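Local structure of flavoredoxin (Methanosarcina acetivorans, 3BNK) at residues B[18-32]-B[56-70]. The protein binds flavin mononucleotide and probably works as an electron-transfer flavoprotein of the flavoredoxin family. Numbering follows the deposited sequence.
Sequences VTLLGANVKGKANLM and YTPEGIAENGSFSVN. With FMN (flavin mononucleotide), chain D.
N30 and T57 meet beside the FMN phosphate, each giving it a hydrogen bond. N30 ND2 points almost straight at FMN O3P (2.9 Å, 170° at the hydrogen), while T57 OG1 and T57 N both reach FMN O2P and Y56 N binds FMN O1P. The N30 side chain leaves the backbone with CG trans to N (chi1 -163°), which carries its amide to the phosphate and across the T57 hydroxyl, to which ND2 also bonds weakly. Small, branched T57 suits the N-terminal end of helix 57-64: its hydroxyl serves the phosphate, while CG2 presses tightly on L21 CD1, 3.3 Å away. Forked L21 reaches helix and strand together, CD1 meeting I61 CD1 tip to tip and CD2 lying 3.4 Å from F67 CD1. V25 also uses both branches: CG1 lies over the Y56 ring face in a CH-pi contact (3.9 Å to the centroid), and CG2 touches G60, whose missing side chain lets the helix come close. At the type I' turn V25-K28, which joins strands 19-25 and 28-32 into a hairpin, E63 OE1 accepts a hydrogen bond from K26 N through its syn lone pair. Across the sheet, L20 and G22 pair with N70 and S68. The amide of N70 suits its place: ND2 donates to S68 OG and, from above the carbonyl plane, to L20 O (3.0 Å), while OD1 accepts from N116 and I110. T19 OG1 likewise comes from above the plane of N70 O. Hairpin and N-terminal part of the helix thus contribute to the phosphate end of the FMN site, S87, G88 and K93 also binding FMN, in this flavin reductase-like, antiparallel beta domain.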
# COMPACT_ATOMS: atom_id res chain seq x y z
N VAL B 18 -3.34 6.53 4.33
CA VAL B 18 -4.07 7.76 4.01
C VAL B 18 -3.08 8.86 3.72
O VAL B 18 -2.31 9.29 4.60
CB VAL B 18 -5.06 8.20 5.12
CG1 VAL B 18 -5.68 9.55 4.81
CG2 VAL B 18 -6.14 7.15 5.31
N THR B 19 -3.09 9.31 2.47
CA THR B 19 -2.13 10.26 2.00
C THR B 19 -2.84 11.37 1.23
O THR B 19 -3.98 11.22 0.80
CB THR B 19 -0.99 9.58 1.15
OG1 THR B 19 0.12 10.46 1.09
CG2 THR B 19 -1.39 9.35 -0.25
N LEU B 20 -2.15 12.49 1.08
CA LEU B 20 -2.61 13.54 0.21
C LEU B 20 -1.66 13.63 -0.99
O LEU B 20 -0.44 13.75 -0.84
CB LEU B 20 -2.70 14.86 0.98
CG LEU B 20 -4.05 15.41 1.49
CD1 LEU B 20 -5.28 14.57 1.15
CD2 LEU B 20 -3.99 15.81 2.98
N LEU B 21 -2.23 13.52 -2.18
CA LEU B 21 -1.44 13.55 -3.39
C LEU B 21 -1.47 14.97 -3.96
O LEU B 21 -2.55 15.50 -4.26
CB LEU B 21 -2.00 12.54 -4.41
CG LEU B 21 -1.32 12.37 -5.78
CD1 LEU B 21 -1.35 13.63 -6.58
CD2 LEU B 21 0.12 11.89 -5.66
N GLY B 22 -0.29 15.57 -4.09
CA GLY B 22 -0.17 16.94 -4.58
C GLY B 22 0.34 17.00 -6.02
O GLY B 22 1.26 16.29 -6.40
N ALA B 23 -0.30 17.85 -6.82
CA ALA B 23 0.17 18.14 -8.16
C ALA B 23 -0.21 19.55 -8.58
O ALA B 23 -1.24 20.09 -8.16
CB ALA B 23 -0.36 17.11 -9.16
N ASN B 24 0.67 20.17 -9.37
CA ASN B 24 0.30 21.39 -10.07
C ASN B 24 -0.53 21.02 -11.27
O ASN B 24 -0.17 20.10 -12.01
CB ASN B 24 1.53 22.19 -10.51
CG ASN B 24 2.06 23.11 -9.42
OD1 ASN B 24 1.66 23.03 -8.25
ND2 ASN B 24 2.95 24.01 -9.81
N VAL B 25 -1.66 21.71 -11.43
CA VAL B 25 -2.51 21.57 -12.60
C VAL B 25 -2.73 22.99 -13.08
O VAL B 25 -3.20 23.84 -12.33
CB VAL B 25 -3.86 20.87 -12.29
CG1 VAL B 25 -4.50 20.34 -13.58
CG2 VAL B 25 -3.70 19.72 -11.28
N LYS B 26 -2.33 23.25 -14.33
CA LYS B 26 -2.34 24.59 -14.91
C LYS B 26 -1.70 25.63 -13.98
O LYS B 26 -2.22 26.73 -13.79
CB LYS B 26 -3.76 25.01 -15.31
CG LYS B 26 -4.34 24.23 -16.48
CD LYS B 26 -5.85 24.49 -16.60
CE LYS B 26 -6.52 23.44 -17.47
NZ LYS B 26 -7.97 23.31 -17.14
N GLY B 27 -0.57 25.25 -13.38
CA GLY B 27 0.22 26.14 -12.53
C GLY B 27 -0.27 26.32 -11.11
O GLY B 27 0.38 27.00 -10.31
N LYS B 28 -1.41 25.70 -10.78
CA LYS B 28 -2.04 25.83 -9.46
C LYS B 28 -2.02 24.52 -8.69
O LYS B 28 -2.25 23.46 -9.25
CB LYS B 28 -3.48 26.34 -9.60
CG LYS B 28 -4.13 26.85 -8.32
CD LYS B 28 -5.22 27.92 -8.60
CE LYS B 28 -6.31 27.43 -9.56
NZ LYS B 28 -6.99 26.16 -9.16
N ALA B 29 -1.74 24.60 -7.39
CA ALA B 29 -1.61 23.42 -6.56
C ALA B 29 -2.96 22.71 -6.38
O ALA B 29 -4.00 23.35 -6.12
CB ALA B 29 -1.00 23.76 -5.22
N ASN B 30 -2.92 21.40 -6.55
CA ASN B 30 -4.06 20.56 -6.29
C ASN B 30 -3.68 19.48 -5.30
O ASN B 30 -2.52 19.09 -5.22
CB ASN B 30 -4.58 19.93 -7.59
CG ASN B 30 -5.98 19.39 -7.44
OD1 ASN B 30 -6.86 20.06 -6.90
ND2 ASN B 30 -6.20 18.19 -7.93
N LEU B 31 -4.67 19.06 -4.50
CA LEU B 31 -4.53 17.93 -3.60
C LEU B 31 -5.75 17.02 -3.70
O LEU B 31 -6.87 17.49 -3.77
CB LEU B 31 -4.36 18.43 -2.16
CG LEU B 31 -3.16 19.38 -2.12
CD1 LEU B 31 -3.44 20.65 -1.37
CD2 LEU B 31 -1.88 18.69 -1.68
N MET B 32 -5.50 15.71 -3.74
CA MET B 32 -6.56 14.73 -3.61
C MET B 32 -6.17 13.68 -2.58
O MET B 32 -4.99 13.37 -2.42
CB MET B 32 -6.88 14.07 -4.96
CG MET B 32 -5.71 13.34 -5.60
SD MET B 32 -6.22 12.20 -6.89
CE MET B 32 -6.45 10.67 -6.00
N TYR B 56 -9.15 15.16 -11.65
CA TYR B 56 -8.49 16.35 -12.18
C TYR B 56 -6.97 16.24 -12.06
O TYR B 56 -6.23 16.77 -12.88
CB TYR B 56 -9.01 17.58 -11.43
CG TYR B 56 -8.56 18.92 -11.95
CD1 TYR B 56 -8.99 19.39 -13.19
CD2 TYR B 56 -7.74 19.73 -11.18
CE1 TYR B 56 -8.60 20.63 -13.66
CE2 TYR B 56 -7.34 20.97 -11.64
CZ TYR B 56 -7.77 21.42 -12.88
OH TYR B 56 -7.36 22.65 -13.34
N THR B 57 -6.54 15.52 -11.02
CA THR B 57 -5.12 15.39 -10.68
C THR B 57 -4.22 14.82 -11.82
O THR B 57 -3.12 15.37 -12.03
CB THR B 57 -4.96 14.63 -9.33
OG1 THR B 57 -5.59 15.39 -8.28
CG2 THR B 57 -3.49 14.39 -8.97
N PRO B 58 -4.66 13.76 -12.56
CA PRO B 58 -3.80 13.17 -13.59
C PRO B 58 -3.31 14.14 -14.67
O PRO B 58 -2.16 14.01 -15.09
CB PRO B 58 -4.68 12.08 -14.23
CG PRO B 58 -5.66 11.75 -13.17
CD PRO B 58 -5.95 13.04 -12.47
N GLU B 59 -4.16 15.08 -15.10
CA GLU B 59 -3.75 16.14 -16.04
C GLU B 59 -2.51 16.87 -15.55
O GLU B 59 -1.63 17.16 -16.32
CB GLU B 59 -4.84 17.20 -16.22
CG GLU B 59 -6.19 16.69 -16.65
CD GLU B 59 -7.18 17.82 -16.86
OE1 GLU B 59 -6.74 18.98 -17.09
OE2 GLU B 59 -8.40 17.53 -16.80
N GLY B 60 -2.49 17.18 -14.25
CA GLY B 60 -1.37 17.89 -13.65
C GLY B 60 -0.12 17.04 -13.53
O GLY B 60 0.98 17.52 -13.82
N ILE B 61 -0.27 15.79 -13.10
CA ILE B 61 0.88 14.90 -13.04
C ILE B 61 1.46 14.66 -14.44
O ILE B 61 2.68 14.69 -14.62
CB ILE B 61 0.58 13.58 -12.29
CG1 ILE B 61 0.09 13.89 -10.86
CG2 ILE B 61 1.83 12.71 -12.23
CD1 ILE B 61 -0.20 12.66 -10.02
N ALA B 62 0.59 14.48 -15.44
CA ALA B 62 1.05 14.36 -16.83
C ALA B 62 1.79 15.62 -17.32
O ALA B 62 2.82 15.51 -17.97
CB ALA B 62 -0.12 14.00 -17.76
N GLU B 63 1.27 16.81 -16.98
CA GLU B 63 1.84 18.10 -17.39
C GLU B 63 3.26 18.27 -16.84
O GLU B 63 4.21 18.58 -17.58
CB GLU B 63 0.97 19.27 -16.88
CG GLU B 63 -0.51 19.33 -17.38
CD GLU B 63 -1.40 20.42 -16.70
OE1 GLU B 63 -0.89 21.29 -15.96
OE2 GLU B 63 -2.63 20.41 -16.92
N ASN B 64 3.40 18.05 -15.54
CA ASN B 64 4.62 18.36 -14.82
C ASN B 64 5.60 17.21 -14.67
O ASN B 64 6.77 17.43 -14.42
CB ASN B 64 4.28 18.92 -13.44
CG ASN B 64 3.62 20.26 -13.53
OD1 ASN B 64 4.27 21.26 -13.84
ND2 ASN B 64 2.32 20.29 -13.28
N GLY B 65 5.11 15.99 -14.81
CA GLY B 65 5.95 14.83 -14.59
C GLY B 65 6.47 14.79 -13.17
O GLY B 65 7.61 14.38 -12.93
N SER B 66 5.62 15.22 -12.23
CA SER B 66 5.98 15.27 -10.82
C SER B 66 4.74 15.24 -9.94
O SER B 66 3.66 15.62 -10.37
CB SER B 66 6.84 16.49 -10.50
OG SER B 66 6.05 17.66 -10.41
N PHE B 67 4.93 14.81 -8.69
CA PHE B 67 3.88 14.80 -7.70
C PHE B 67 4.47 14.62 -6.30
O PHE B 67 5.65 14.29 -6.14
CB PHE B 67 2.83 13.71 -8.01
CG PHE B 67 3.36 12.29 -7.93
CD1 PHE B 67 3.30 11.57 -6.73
CD2 PHE B 67 3.90 11.66 -9.06
CE1 PHE B 67 3.77 10.25 -6.66
CE2 PHE B 67 4.39 10.35 -9.01
CZ PHE B 67 4.32 9.64 -7.81
N SER B 68 3.64 14.86 -5.29
CA SER B 68 4.04 14.60 -3.91
C SER B 68 3.07 13.65 -3.22
O SER B 68 1.90 13.57 -3.58
CB SER B 68 4.17 15.90 -3.11
OG SER B 68 2.94 16.59 -3.06
N VAL B 69 3.60 12.95 -2.23
CA VAL B 69 2.83 12.08 -1.37
C VAL B 69 3.02 12.64 0.04
O VAL B 69 4.15 12.71 0.53
CB VAL B 69 3.31 10.62 -1.47
CG1 VAL B 69 2.45 9.72 -0.60
CG2 VAL B 69 3.26 10.14 -2.91
N ASN B 70 1.91 13.02 0.67
CA ASN B 70 1.89 13.81 1.90
C ASN B 70 1.11 13.06 2.98
O ASN B 70 0.02 12.57 2.72
CB ASN B 70 1.22 15.19 1.67
CG ASN B 70 1.97 16.06 0.67
OD1 ASN B 70 2.97 16.69 0.99
ND2 ASN B 70 1.46 16.11 -0.56
N1 FMN D . -9.09 8.31 -5.82
C2 FMN D . -8.15 7.66 -6.59
O2 FMN D . -8.20 7.77 -7.81
N3 FMN D . -7.15 6.90 -6.00
C4 FMN D . -7.12 6.80 -4.61
O4 FMN D . -6.24 6.12 -4.09
C4A FMN D . -8.07 7.46 -3.83
N5 FMN D . -8.05 7.36 -2.45
C5A FMN D . -8.99 8.02 -1.67
C6 FMN D . -8.91 7.91 -0.28
C7 FMN D . -9.85 8.57 0.53
C7M FMN D . -9.68 8.52 2.01
C8 FMN D . -10.86 9.34 -0.07
C8M FMN D . -11.74 10.25 0.76
C9 FMN D . -10.92 9.45 -1.47
C9A FMN D . -9.98 8.80 -2.28
N10 FMN D . -10.02 8.91 -3.67
C10 FMN D . -9.07 8.23 -4.44
C1' FMN D . -11.01 9.82 -4.35
C2' FMN D . -10.40 11.14 -4.80
O2' FMN D . -9.54 11.65 -3.80
C3' FMN D . -11.48 12.19 -5.05
O3' FMN D . -12.37 11.82 -6.09
C4' FMN D . -10.87 13.57 -5.30
O4' FMN D . -11.90 14.53 -5.25
C5' FMN D . -10.13 13.71 -6.62
O5' FMN D . -9.62 15.04 -6.60
P FMN D . -9.25 15.86 -7.94
O1P FMN D . -10.39 15.76 -8.90
O2P FMN D . -8.04 15.20 -8.55
O3P FMN D . -8.91 17.29 -7.64
O HOH W 1 2.82 18.30 -10.21
O HOH W 2 0.90 22.79 -14.68